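Local coordinates for programmed cell death 6-interacting protein (Homo sapiens, PDB 5WA1) that acts in multivesicular body sorting, cytokinesis and membrane repair, while its Bro1 domain, the part present here, binds ESCRT-III proteins of the CHMP4 family, at residues 277-282 with 319-324; 297-302 with 331-336; 69-74 with 138-143; 91-96 with 142-147; 118-123 with 256-261. All coordinates share one frame; numbering follows the deposited sequence.

Interaction 1 (277-282 with 319-324); sequences AEYHQS and KDFSDK
Tyr-279 O accepts a hydrogen bond from Ser-282 OG at 2.6 Å, within its own helix, while the Tyr-279 ring reaches across to Phe-321 and Lys-324. The ring of Phe-321 comes edge first over one face of the Tyr-279 ring. The planes stand at 87°, with the centroids 5.8 Å apart, so this is a T-shaped stack. Phe-321 CE1 lies 4.1 Å from Tyr-279 CG. Lys-324 lies across the hydroxyl end of the tyrosine. Its chain is bent at chi3 (64°), and its CD comes within 3.3 Å of Tyr-279 OH. No hydrogen bond joins the two segments, so the contact rests on the aromatic stack and on lysine methylenes. Ile-305 of helix 291-311 also touches Phe-321. On the other helix, His-280 turns toward helix 231-252. The arrangement is one of helix-to-helix packing in the TPR-like helical array of the Bro1 domain, within the region that interacts with CHMP4 proteins.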
# COMPACT_ATOMS: atom_id res chain seq x y z
N ALA A 277 14.40 15.50 4.18
CA ALA A 277 15.66 15.32 3.47
C ALA A 277 16.58 16.52 3.68
O ALA A 277 17.77 16.37 3.96
CB ALA A 277 15.38 15.11 1.98
N GLU A 278 16.04 17.73 3.53
CA GLU A 278 16.86 18.94 3.70
C GLU A 278 17.32 19.09 5.15
O GLU A 278 18.44 19.55 5.41
CB GLU A 278 16.08 20.17 3.27
CG GLU A 278 15.84 20.29 1.77
CD GLU A 278 17.11 20.63 0.98
OE1 GLU A 278 18.22 20.63 1.56
OE2 GLU A 278 16.99 20.89 -0.24
N TYR A 279 16.46 18.73 6.10
CA TYR A 279 16.82 18.86 7.50
C TYR A 279 17.98 17.94 7.85
O TYR A 279 18.95 18.36 8.48
CB TYR A 279 15.61 18.58 8.40
CG TYR A 279 15.95 18.57 9.87
CD1 TYR A 279 16.20 19.75 10.55
CD2 TYR A 279 16.03 17.37 10.57
CE1 TYR A 279 16.51 19.76 11.89
CE2 TYR A 279 16.35 17.36 11.91
CZ TYR A 279 16.59 18.56 12.57
OH TYR A 279 16.90 18.55 13.90
N HIS A 280 17.90 16.67 7.44
CA HIS A 280 18.98 15.75 7.76
C HIS A 280 20.22 16.03 6.94
O HIS A 280 21.34 15.83 7.43
CB HIS A 280 18.50 14.31 7.60
CG HIS A 280 17.55 13.89 8.68
ND1 HIS A 280 17.98 13.52 9.93
CD2 HIS A 280 16.20 13.85 8.71
CE1 HIS A 280 16.93 13.25 10.69
NE2 HIS A 280 15.84 13.44 9.97
N GLN A 281 20.06 16.51 5.71
CA GLN A 281 21.24 16.93 4.96
C GLN A 281 21.90 18.14 5.61
O GLN A 281 23.13 18.26 5.56
CB GLN A 281 20.87 17.23 3.51
CG GLN A 281 22.08 17.35 2.58
CD GLN A 281 22.74 16.01 2.33
OE1 GLN A 281 22.15 14.96 2.60
NE2 GLN A 281 23.97 16.03 1.82
N SER A 282 21.11 19.02 6.23
CA SER A 282 21.68 20.19 6.89
C SER A 282 22.52 19.80 8.11
O SER A 282 23.53 20.45 8.40
CB SER A 282 20.57 21.17 7.29
OG SER A 282 20.00 20.79 8.54
N LYS A 319 3.78 21.03 13.74
CA LYS A 319 4.22 22.09 14.65
C LYS A 319 5.57 21.76 15.28
O LYS A 319 6.46 22.61 15.34
CB LYS A 319 3.18 22.35 15.73
CG LYS A 319 3.67 23.34 16.80
CD LYS A 319 2.72 23.46 17.97
CE LYS A 319 3.35 24.24 19.12
NZ LYS A 319 3.79 25.60 18.69
N ASP A 320 5.73 20.53 15.77
CA ASP A 320 6.97 20.15 16.44
C ASP A 320 8.15 20.18 15.48
O ASP A 320 9.23 20.68 15.83
CB ASP A 320 6.82 18.76 17.07
CG ASP A 320 5.91 18.77 18.30
OD1 ASP A 320 5.22 19.79 18.53
OD2 ASP A 320 5.89 17.76 19.02
N PHE A 321 7.97 19.64 14.28
CA PHE A 321 9.01 19.71 13.25
C PHE A 321 9.33 21.16 12.89
O PHE A 321 10.50 21.52 12.71
CB PHE A 321 8.54 18.93 12.02
CG PHE A 321 9.62 18.67 11.01
CD1 PHE A 321 10.95 18.63 11.37
CD2 PHE A 321 9.28 18.48 9.68
CE1 PHE A 321 11.93 18.38 10.42
CE2 PHE A 321 10.25 18.23 8.73
CZ PHE A 321 11.58 18.19 9.10
N SER A 322 8.30 22.00 12.79
CA SER A 322 8.51 23.40 12.44
C SER A 322 9.36 24.11 13.49
O SER A 322 10.27 24.88 13.14
CB SER A 322 7.16 24.10 12.29
OG SER A 322 7.32 25.39 11.75
N ASP A 323 9.09 23.87 14.77
CA ASP A 323 9.86 24.47 15.85
C ASP A 323 11.30 23.97 15.85
O ASP A 323 12.23 24.73 16.13
CB ASP A 323 9.20 24.17 17.19
CG ASP A 323 7.83 24.79 17.32
OD1 ASP A 323 7.53 25.74 16.56
OD2 ASP A 323 7.04 24.32 18.17
N LYS A 324 11.50 22.68 15.57
CA LYS A 324 12.85 22.13 15.51
C LYS A 324 13.66 22.81 14.42
O LYS A 324 14.82 23.20 14.63
CB LYS A 324 12.78 20.62 15.29
CG LYS A 324 14.13 19.92 15.29
CD LYS A 324 13.96 18.40 15.33
CE LYS A 324 13.27 17.87 14.08
NZ LYS A 324 13.03 16.40 14.16

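Interaction 2 (297-302 with 331-336); sequences RLQHAA and AAKKDN
This is a sparse contact between two consecutive helices, 291-311 and 319-340, which form a helical hairpin in the TPR-like array of the Bro1 domain. Two residue pairs make it, Leu-298 with Ala-332 and Gln-299 with Lys-333. The backbones stay well apart here, and the closest CA atoms, those of Leu-298 and Ala-332, are 9.1 Å from each other. The two pairs differ in character. Leu-298 and Ala-332 are buried and form the apolar part. Leu-298 CD1 meets Ala-332 CB at 4.3 Å, a loose van der Waals contact. Leu-298 also packs on Tyr-279 and Ser-282 of helix 262-287, which ties the hairpin to the helix before it. Ala-332 in turn touches Ile-295 on helix 291-311, so the apolar seam continues beyond these two segments. The second pair lies nearer the surface, where Lys-333 is exposed. In both Gln-299 and Lys-333, CG is anti to the carbonyl carbon (chi1 -74° and -76°) and the chain is extended beyond it. The two chains cross at about a right angle near their ends. The amide oxygen lies closer to a lysine methylene than to the ammonium nitrogen. Gln-299 OE1 is 3.2 Å from Lys-333 CE. Its distance to Lys-333 NZ is 3.5 Å, but the angle there is too poor for a hydrogen bond.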
# COMPACT_ATOMS: atom_id res chain seq x y z
N ARG A 297 19.85 24.97 3.56
CA ARG A 297 19.00 23.79 3.58
C ARG A 297 17.91 23.91 4.65
O ARG A 297 16.76 23.53 4.41
CB ARG A 297 19.86 22.54 3.76
CG ARG A 297 20.77 22.28 2.56
CD ARG A 297 21.30 20.86 2.59
NE ARG A 297 22.24 20.56 1.51
CZ ARG A 297 21.89 20.21 0.27
NH1 ARG A 297 20.60 20.14 -0.08
NH2 ARG A 297 22.83 19.94 -0.63
N LEU A 298 18.25 24.48 5.81
CA LEU A 298 17.23 24.72 6.83
C LEU A 298 16.20 25.73 6.34
O LEU A 298 15.01 25.63 6.67
CB LEU A 298 17.88 25.22 8.13
CG LEU A 298 18.68 24.22 8.97
CD1 LEU A 298 19.51 24.92 10.08
CD2 LEU A 298 17.77 23.16 9.59
N GLN A 299 16.63 26.74 5.57
CA GLN A 299 15.67 27.71 5.05
C GLN A 299 14.71 27.04 4.08
O GLN A 299 13.52 27.36 4.06
CB GLN A 299 16.39 28.87 4.36
CG GLN A 299 17.03 29.83 5.35
CD GLN A 299 17.80 30.97 4.69
OE1 GLN A 299 18.10 31.97 5.34
NE2 GLN A 299 18.12 30.82 3.41
N HIS A 300 15.22 26.10 3.29
CA HIS A 300 14.36 25.37 2.36
C HIS A 300 13.38 24.47 3.11
O HIS A 300 12.19 24.42 2.77
CB HIS A 300 15.21 24.56 1.40
CG HIS A 300 14.43 23.95 0.27
ND1 HIS A 300 14.78 22.76 -0.32
CD2 HIS A 300 13.32 24.39 -0.38
CE1 HIS A 300 13.91 22.47 -1.28
NE2 HIS A 300 13.01 23.44 -1.33
N ALA A 301 13.86 23.77 4.15
CA ALA A 301 12.98 22.95 4.97
C ALA A 301 11.91 23.79 5.67
O ALA A 301 10.75 23.38 5.76
CB ALA A 301 13.80 22.17 6.01
N ALA A 302 12.30 24.96 6.18
CA ALA A 302 11.33 25.85 6.83
C ALA A 302 10.27 26.32 5.84
O ALA A 302 9.08 26.39 6.17
CB ALA A 302 12.06 27.05 7.44
N ALA A 331 19.66 29.51 15.50
CA ALA A 331 21.00 29.37 16.08
C ALA A 331 22.07 29.41 14.99
O ALA A 331 23.10 30.07 15.16
CB ALA A 331 21.10 28.09 16.90
N ALA A 332 21.82 28.74 13.87
CA ALA A 332 22.77 28.76 12.76
C ALA A 332 23.03 30.18 12.26
O ALA A 332 24.18 30.58 12.10
CB ALA A 332 22.25 27.89 11.62
N LYS A 333 21.96 30.94 12.00
CA LYS A 333 22.12 32.31 11.50
C LYS A 333 22.84 33.19 12.51
O LYS A 333 23.70 34.00 12.13
CB LYS A 333 20.76 32.92 11.18
CG LYS A 333 20.11 32.44 9.91
CD LYS A 333 18.73 33.06 9.76
CE LYS A 333 18.14 32.78 8.39
NZ LYS A 333 16.71 33.17 8.29
N LYS A 334 22.48 33.07 13.79
CA LYS A 334 23.12 33.89 14.81
C LYS A 334 24.63 33.67 14.81
O LYS A 334 25.41 34.64 14.80
CB LYS A 334 22.53 33.56 16.18
CG LYS A 334 22.99 34.50 17.29
CD LYS A 334 22.37 34.14 18.63
CE LYS A 334 23.30 33.29 19.48
NZ LYS A 334 24.39 34.08 20.12
N ASP A 335 25.07 32.41 14.81
CA ASP A 335 26.50 32.15 14.84
C ASP A 335 27.17 32.47 13.50
O ASP A 335 28.34 32.86 13.48
CB ASP A 335 26.77 30.69 15.22
CG ASP A 335 26.65 30.45 16.72
OD1 ASP A 335 26.63 31.43 17.48
OD2 ASP A 335 26.57 29.27 17.13
N ASN A 336 26.46 32.30 12.38
CA ASN A 336 27.11 32.58 11.10
C ASN A 336 27.32 34.08 10.90
O ASN A 336 28.36 34.50 10.37
CB ASN A 336 26.31 32.00 9.94
CG ASN A 336 27.08 32.08 8.63
OD1 ASN A 336 28.26 31.70 8.58
ND2 ASN A 336 26.45 32.61 7.59

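Interaction 3 (69-74 with 138-143)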
# COMPACT_ATOMS: atom_id res chain seq x y z
N LYS A 69 -17.90 -22.24 2.45
CA LYS A 69 -17.71 -21.75 3.80
C LYS A 69 -16.54 -20.78 3.88
O LYS A 69 -16.63 -19.73 4.53
CB LYS A 69 -17.50 -22.93 4.75
CG LYS A 69 -17.06 -22.57 6.16
CD LYS A 69 -16.91 -23.83 7.00
CE LYS A 69 -16.34 -23.55 8.38
NZ LYS A 69 -16.22 -24.80 9.19
N LEU A 70 -15.44 -21.11 3.19
CA LEU A 70 -14.27 -20.24 3.20
C LEU A 70 -14.57 -18.89 2.57
O LEU A 70 -14.08 -17.86 3.05
CB LEU A 70 -13.10 -20.92 2.47
CG LEU A 70 -11.84 -20.07 2.26
CD1 LEU A 70 -11.31 -19.55 3.59
CD2 LEU A 70 -10.76 -20.86 1.52
N ARG A 71 -15.38 -18.87 1.51
CA ARG A 71 -15.74 -17.59 0.90
C ARG A 71 -16.51 -16.72 1.88
O ARG A 71 -16.23 -15.52 2.01
CB ARG A 71 -16.57 -17.81 -0.37
CG ARG A 71 -16.86 -16.49 -1.09
CD ARG A 71 -17.72 -16.62 -2.33
NE ARG A 71 -17.57 -15.44 -3.17
CZ ARG A 71 -18.31 -14.34 -3.07
NH1 ARG A 71 -18.09 -13.31 -3.88
NH2 ARG A 71 -19.30 -14.27 -2.18
N ARG A 72 -17.49 -17.30 2.58
CA ARG A 72 -18.25 -16.53 3.56
C ARG A 72 -17.34 -15.95 4.64
O ARG A 72 -17.51 -14.80 5.05
CB ARG A 72 -19.34 -17.41 4.19
CG ARG A 72 -20.41 -17.88 3.20
CD ARG A 72 -21.61 -18.49 3.92
NE ARG A 72 -21.29 -19.75 4.58
CZ ARG A 72 -21.40 -20.95 4.00
NH1 ARG A 72 -21.82 -21.05 2.75
NH2 ARG A 72 -21.09 -22.05 4.68
N ALA A 73 -16.34 -16.72 5.08
CA ALA A 73 -15.42 -16.22 6.10
C ALA A 73 -14.47 -15.15 5.54
O ALA A 73 -14.06 -14.25 6.28
CB ALA A 73 -14.63 -17.37 6.70
N ALA A 74 -14.10 -15.24 4.26
CA ALA A 74 -13.13 -14.30 3.69
C ALA A 74 -13.76 -12.98 3.26
O ALA A 74 -13.12 -11.93 3.38
CB ALA A 74 -12.41 -14.93 2.49
N GLY A 138 -11.98 -14.89 -12.90
CA GLY A 138 -11.00 -13.82 -12.94
C GLY A 138 -11.48 -12.56 -12.24
O GLY A 138 -10.69 -11.86 -11.60
N TYR A 139 -12.77 -12.27 -12.35
CA TYR A 139 -13.35 -11.14 -11.63
C TYR A 139 -13.29 -11.37 -10.13
O TYR A 139 -12.92 -10.47 -9.36
CB TYR A 139 -14.80 -10.92 -12.09
CG TYR A 139 -15.52 -9.75 -11.44
CD1 TYR A 139 -14.92 -8.50 -11.33
CD2 TYR A 139 -16.83 -9.89 -10.99
CE1 TYR A 139 -15.60 -7.43 -10.75
CE2 TYR A 139 -17.51 -8.83 -10.42
CZ TYR A 139 -16.89 -7.60 -10.30
OH TYR A 139 -17.59 -6.55 -9.74
N GLU A 140 -13.66 -12.58 -9.69
CA GLU A 140 -13.62 -12.89 -8.26
C GLU A 140 -12.20 -12.79 -7.72
O GLU A 140 -11.96 -12.15 -6.70
CB GLU A 140 -14.22 -14.28 -8.01
CG GLU A 140 -14.09 -14.77 -6.58
CD GLU A 140 -15.20 -14.27 -5.67
OE1 GLU A 140 -15.92 -13.31 -6.04
OE2 GLU A 140 -15.37 -14.86 -4.58
N LYS A 141 -11.25 -13.43 -8.41
CA LYS A 141 -9.83 -13.31 -8.04
C LYS A 141 -9.41 -11.85 -7.88
O LYS A 141 -8.73 -11.49 -6.90
CB LYS A 141 -8.95 -13.97 -9.10
CG LYS A 141 -8.99 -15.49 -9.15
CD LYS A 141 -8.37 -16.00 -10.45
CE LYS A 141 -7.01 -15.36 -10.71
NZ LYS A 141 -6.52 -15.66 -12.09
N SER A 142 -9.78 -11.00 -8.84
CA SER A 142 -9.31 -9.62 -8.82
C SER A 142 -9.86 -8.86 -7.63
O SER A 142 -9.14 -8.07 -7.00
CB SER A 142 -9.70 -8.91 -10.12
OG SER A 142 -8.97 -9.42 -11.21
N CYS A 143 -11.15 -9.05 -7.33
CA CYS A 143 -11.76 -8.35 -6.21
C CYS A 143 -11.26 -8.90 -4.88
O CYS A 143 -11.07 -8.14 -3.92
CB CYS A 143 -13.28 -8.47 -6.28
SG CYS A 143 -14.00 -7.75 -7.77
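A buried salt bridge between helix 56-75 and helix 137-157 of the Bro1 domain makes this contact, and it involves Arg-71 and Glu-140 alone. The two side chains come from opposite directions and meet with their flat groups nearly coplanar, 20° apart. The arginine grips the carboxylate side-on, using NE and NH1. Arg-71 NE donates to Glu-140 OE2 at 2.7 Å, meeting that oxygen on its syn side but somewhat out of the carboxylate plane. Arg-71 NH1 donates to Glu-140 OE1 at 3.1 Å. This second bond is almost straight, at 175°, and uses the syn lone pair. A weak third bond runs from Arg-71 NH1 to Glu-140 OE2 at 3.2 Å. The extended arginine chain carries the guanidinium across the gap, and a bend at chi2 (85°) turns the glutamate to face it. Second partners fix both groups. Glu-140 OE2 is also hydrogen-bonded to Tyr-92 OH, and Glu-140 OE1 to Trp-116 NE1. Arg-71 NH1 bonds to Thr-33 OG1, and NH2 to Ser-34 O. Buried charges are thus met on several sides, which probably keeps the carboxylate ionised. The geometry is that of a bidentate, side-on Arg-Glu salt bridge, here linking two helices beside the strand 114-117.

Interaction 4 (91-96 with 142-147); sequences RYYDQI and SCVLFN
Val-144 presses both its methyl groups against neighbouring tyrosines. Its CG2 meets the ring edge of Tyr-92, with Tyr-92 CE2 only 3.4 Å away. Its CG1 lies 3.8 Å from Tyr-93 CB and stands at the edge of that ring, near its plane. The valine's CG1 is anti to the backbone N (chi1 164°), which spreads the two methyls toward the two tyrosines. Leu-145 takes a face instead. Its CD1 sits over the centre of the Tyr-93 ring, and its CB reaches Tyr-93 CE1 at 3.7 Å. Every touching residue is buried, and no hydrogen bond crosses between the segments. Further out, Ile-96 CG1 covers part of one face of the Tyr-92 ring. Trp-116 touches Val-144, and Ala-180 and Ile-184 of helix 164-191 touch Leu-145. The axes of segments 91-96 and 142-147 come within 9.6 Å and run nearly antiparallel, at 157°. This is close apolar packing of helix 83-97 on helix 137-157 in the core of the Bro1 domain.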
# COMPACT_ATOMS: atom_id res chain seq x y z
N ARG A 91 -5.77 -17.10 2.05
CA ARG A 91 -6.07 -18.49 1.78
C ARG A 91 -7.15 -18.62 0.71
O ARG A 91 -7.05 -19.47 -0.19
CB ARG A 91 -6.50 -19.20 3.06
CG ARG A 91 -6.85 -20.67 2.84
CD ARG A 91 -7.57 -21.28 4.04
NE ARG A 91 -8.16 -22.57 3.70
CZ ARG A 91 -8.99 -23.25 4.48
NH1 ARG A 91 -9.33 -22.77 5.67
NH2 ARG A 91 -9.49 -24.41 4.07
N TYR A 92 -8.19 -17.79 0.78
CA TYR A 92 -9.26 -17.90 -0.20
C TYR A 92 -8.78 -17.48 -1.59
O TYR A 92 -9.21 -18.06 -2.59
CB TYR A 92 -10.47 -17.07 0.24
CG TYR A 92 -11.61 -17.05 -0.75
CD1 TYR A 92 -12.32 -18.22 -1.04
CD2 TYR A 92 -11.99 -15.88 -1.40
CE1 TYR A 92 -13.36 -18.22 -1.95
CE2 TYR A 92 -13.03 -15.87 -2.32
CZ TYR A 92 -13.71 -17.04 -2.59
OH TYR A 92 -14.75 -17.05 -3.50
N TYR A 93 -7.86 -16.51 -1.68
CA TYR A 93 -7.27 -16.18 -2.97
C TYR A 93 -6.46 -17.34 -3.52
O TYR A 93 -6.56 -17.66 -4.72
CB TYR A 93 -6.39 -14.93 -2.86
CG TYR A 93 -5.78 -14.53 -4.18
CD1 TYR A 93 -6.52 -13.85 -5.13
CD2 TYR A 93 -4.45 -14.84 -4.48
CE1 TYR A 93 -5.97 -13.48 -6.34
CE2 TYR A 93 -3.89 -14.48 -5.69
CZ TYR A 93 -4.65 -13.80 -6.62
OH TYR A 93 -4.10 -13.44 -7.83
N ASP A 94 -5.66 -17.99 -2.68
CA ASP A 94 -4.90 -19.16 -3.13
C ASP A 94 -5.83 -20.25 -3.63
O ASP A 94 -5.55 -20.90 -4.65
CB ASP A 94 -4.03 -19.69 -2.00
CG ASP A 94 -2.81 -18.82 -1.73
OD1 ASP A 94 -2.50 -17.95 -2.56
OD2 ASP A 94 -2.17 -19.02 -0.67
N GLN A 95 -6.95 -20.48 -2.94
CA GLN A 95 -7.83 -21.58 -3.30
C GLN A 95 -8.47 -21.34 -4.66
O GLN A 95 -8.52 -22.25 -5.50
CB GLN A 95 -8.88 -21.79 -2.22
CG GLN A 95 -9.55 -23.16 -2.27
CD GLN A 95 -8.56 -24.30 -2.22
OE1 GLN A 95 -8.15 -24.74 -1.14
NE2 GLN A 95 -8.17 -24.80 -3.39
N ILE A 96 -8.94 -20.12 -4.91
CA ILE A 96 -9.59 -19.81 -6.18
C ILE A 96 -8.60 -19.93 -7.35
O ILE A 96 -8.93 -20.48 -8.40
CB ILE A 96 -10.23 -18.41 -6.12
CG1 ILE A 96 -11.28 -18.35 -5.01
CG2 ILE A 96 -10.84 -18.04 -7.47
CD1 ILE A 96 -12.45 -19.28 -5.21
N SER A 142 -9.78 -11.00 -8.84
CA SER A 142 -9.31 -9.62 -8.82
C SER A 142 -9.86 -8.86 -7.63
O SER A 142 -9.14 -8.07 -7.00
CB SER A 142 -9.70 -8.91 -10.12
OG SER A 142 -8.97 -9.42 -11.21
N CYS A 143 -11.15 -9.05 -7.33
CA CYS A 143 -11.76 -8.35 -6.21
C CYS A 143 -11.26 -8.90 -4.88
O CYS A 143 -11.07 -8.14 -3.92
CB CYS A 143 -13.28 -8.47 -6.28
SG CYS A 143 -14.00 -7.75 -7.77
N VAL A 144 -11.06 -10.22 -4.79
CA VAL A 144 -10.50 -10.80 -3.57
C VAL A 144 -9.08 -10.29 -3.35
O VAL A 144 -8.71 -9.93 -2.22
CB VAL A 144 -10.57 -12.33 -3.63
CG1 VAL A 144 -9.67 -12.96 -2.58
CG2 VAL A 144 -11.99 -12.78 -3.42
N LEU A 145 -8.27 -10.23 -4.40
CA LEU A 145 -6.92 -9.72 -4.23
C LEU A 145 -6.93 -8.24 -3.84
O LEU A 145 -6.06 -7.79 -3.10
CB LEU A 145 -6.09 -9.93 -5.50
CG LEU A 145 -4.61 -9.52 -5.35
CD1 LEU A 145 -3.99 -10.21 -4.14
CD2 LEU A 145 -3.82 -9.80 -6.63
N PHE A 146 -7.92 -7.49 -4.34
CA PHE A 146 -8.09 -6.10 -3.91
C PHE A 146 -8.28 -6.02 -2.40
O PHE A 146 -7.69 -5.17 -1.73
CB PHE A 146 -9.28 -5.48 -4.63
CG PHE A 146 -9.45 -3.99 -4.37
CD1 PHE A 146 -10.12 -3.54 -3.24
CD2 PHE A 146 -8.94 -3.06 -5.26
CE1 PHE A 146 -10.27 -2.18 -3.00
CE2 PHE A 146 -9.09 -1.70 -5.04
CZ PHE A 146 -9.75 -1.26 -3.91
N ASN A 147 -9.13 -6.89 -1.85
CA ASN A 147 -9.40 -6.84 -0.42
C ASN A 147 -8.21 -7.33 0.39
O ASN A 147 -8.01 -6.86 1.51
CB ASN A 147 -10.67 -7.65 -0.09
CG ASN A 147 -11.94 -6.88 -0.42
OD1 ASN A 147 -11.89 -5.85 -1.09
ND2 ASN A 147 -13.08 -7.37 0.07

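Interaction 5 (118-123 with 256-261)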
# COMPACT_ATOMS: atom_id res chain seq x y z
N ASP A 118 -18.37 -1.16 -5.78
CA ASP A 118 -17.17 -0.32 -5.89
C ASP A 118 -16.67 0.06 -4.50
O ASP A 118 -17.45 0.41 -3.61
CB ASP A 118 -17.48 0.94 -6.69
CG ASP A 118 -16.23 1.67 -7.12
OD1 ASP A 118 -15.71 2.50 -6.33
OD2 ASP A 118 -15.75 1.42 -8.25
N ALA A 119 -15.34 -0.02 -4.32
CA ALA A 119 -14.75 0.34 -3.03
C ALA A 119 -14.87 1.83 -2.75
O ALA A 119 -14.90 2.24 -1.58
CB ALA A 119 -13.29 -0.08 -2.99
N PHE A 120 -14.95 2.67 -3.79
CA PHE A 120 -14.85 4.11 -3.64
C PHE A 120 -16.11 4.85 -4.05
O PHE A 120 -16.58 5.72 -3.32
CB PHE A 120 -13.66 4.65 -4.45
CG PHE A 120 -12.36 3.97 -4.13
CD1 PHE A 120 -11.87 3.96 -2.84
CD2 PHE A 120 -11.64 3.34 -5.13
CE1 PHE A 120 -10.68 3.34 -2.55
CE2 PHE A 120 -10.45 2.71 -4.85
CZ PHE A 120 -9.96 2.71 -3.55
N ASP A 121 -16.66 4.53 -5.22
CA ASP A 121 -17.82 5.23 -5.77
C ASP A 121 -19.06 4.77 -5.02
O ASP A 121 -19.59 3.69 -5.27
CB ASP A 121 -17.95 4.95 -7.26
CG ASP A 121 -18.93 5.88 -7.95
OD1 ASP A 121 -19.77 6.50 -7.27
OD2 ASP A 121 -18.85 5.99 -9.19
N LYS A 122 -19.54 5.60 -4.09
CA LYS A 122 -20.72 5.23 -3.32
C LYS A 122 -22.01 5.39 -4.12
O LYS A 122 -23.03 4.80 -3.75
CB LYS A 122 -20.79 6.06 -2.03
CG LYS A 122 -19.63 5.77 -1.09
CD LYS A 122 -19.76 6.51 0.22
CE LYS A 122 -18.59 6.19 1.15
NZ LYS A 122 -18.64 6.97 2.42
N GLY A 123 -21.98 6.15 -5.20
CA GLY A 123 -23.14 6.28 -6.07
C GLY A 123 -24.09 7.37 -5.62
O GLY A 123 -24.21 7.69 -4.44
N ASP A 256 -10.72 12.32 -9.53
CA ASP A 256 -11.47 12.39 -8.28
C ASP A 256 -12.05 11.03 -7.93
O ASP A 256 -13.20 10.92 -7.48
CB ASP A 256 -12.57 13.45 -8.36
CG ASP A 256 -13.10 13.84 -6.99
OD1 ASP A 256 -12.27 14.03 -6.07
OD2 ASP A 256 -14.34 13.94 -6.84
N THR A 257 -11.27 9.98 -8.14
CA THR A 257 -11.80 8.65 -7.90
C THR A 257 -11.52 8.18 -6.47
O THR A 257 -12.37 7.56 -5.84
CB THR A 257 -11.24 7.67 -8.94
OG1 THR A 257 -9.83 7.55 -8.79
CG2 THR A 257 -11.53 8.19 -10.33
N LEU A 258 -10.34 8.52 -5.94
CA LEU A 258 -10.00 8.16 -4.57
C LEU A 258 -10.70 9.10 -3.59
O LEU A 258 -11.15 10.18 -3.97
CB LEU A 258 -8.49 8.19 -4.39
CG LEU A 258 -7.77 7.14 -5.23
CD1 LEU A 258 -6.26 7.21 -5.01
CD2 LEU A 258 -8.32 5.73 -4.94
N PRO A 259 -10.81 8.70 -2.32
CA PRO A 259 -11.45 9.57 -1.32
C PRO A 259 -10.76 10.93 -1.23
O PRO A 259 -9.57 11.07 -1.52
CB PRO A 259 -11.31 8.78 -0.02
CG PRO A 259 -11.24 7.35 -0.47
CD PRO A 259 -10.48 7.37 -1.76
N LYS A 260 -11.54 11.92 -0.78
CA LYS A 260 -11.14 13.33 -0.85
C LYS A 260 -9.81 13.59 -0.17
O LYS A 260 -9.03 14.44 -0.62
CB LYS A 260 -12.22 14.20 -0.21
CG LYS A 260 -13.22 14.80 -1.16
CD LYS A 260 -13.86 16.03 -0.52
CE LYS A 260 -12.80 16.97 0.03
NZ LYS A 260 -13.32 18.34 0.34
N GLU A 261 -9.54 12.90 0.93
CA GLU A 261 -8.38 13.20 1.75
C GLU A 261 -7.08 12.66 1.16
O GLU A 261 -6.02 13.04 1.64
CB GLU A 261 -8.58 12.66 3.17
CG GLU A 261 -8.74 11.14 3.25
CD GLU A 261 -10.18 10.66 3.06
OE1 GLU A 261 -11.02 11.43 2.53
OE2 GLU A 261 -10.47 9.51 3.46
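The ring of Phe-120 is held between a methyl group from a distant loop, Leu-258 CD2, on one face and one from its own chain neighbour, Ala-119 CB, on the other. Leu-258 CD2 lies 3.9 Å from the ring centroid and 20° off the ring normal, a CH-pi contact. It is offset toward the CE2 and CZ side of the ring, and Phe-120 CZ is 3.7 Å from it. Ala-119 CB sits over the centre of the other face. Leu-258 and Phe-120 lie side by side and point the same way. Pro-259 adds a further apolar touch, its CD 3.8 Å from Phe-120 CD1. Thr-257 contributes its carbonyl, and Thr-257 O is 3.5 Å from Phe-120 CB. No hydrogen bond crosses between the two loops. The loop carrying the phenylalanine is shaped from within. Asp-118 OD1 accepts from Phe-120 N at 2.7 Å, an Asx turn, and also from Asp-121 N, so one carboxylate oxygen ties together two successive backbone N-H groups. The contact lies at the surface. It joins the loop after strand 114-117 to the loop before helix 262-287. Leu-208 of helix 202-226 touches both Phe-120 and Leu-258, and Phe-146 of helix 137-157 packs on Phe-120 and Ala-119.

How the interactions relate
The five contacts form two groups and a bridge of loops within one Bro1 domain. Interactions 1 and 2 share helix 319-340 and are only partly buried. The first is an aromatic stack with lysine methylenes, the second a sparse mix of apolar and polar touches. Glu-278 joins them, meeting both Arg-297 and His-300. Interactions 3 and 4 share helix 137-157 and are fully buried, one ionic and the other apolar. Tyr-92, part of the apolar contact of interaction 4, also bonds through its hydroxyl to Glu-140 of interaction 3. Interaction 5 is a CH-pi contact between surface loops and touches interaction 4. The centres of interactions 2 and 3 are about 56 Å apart, which reflects the elongated domain.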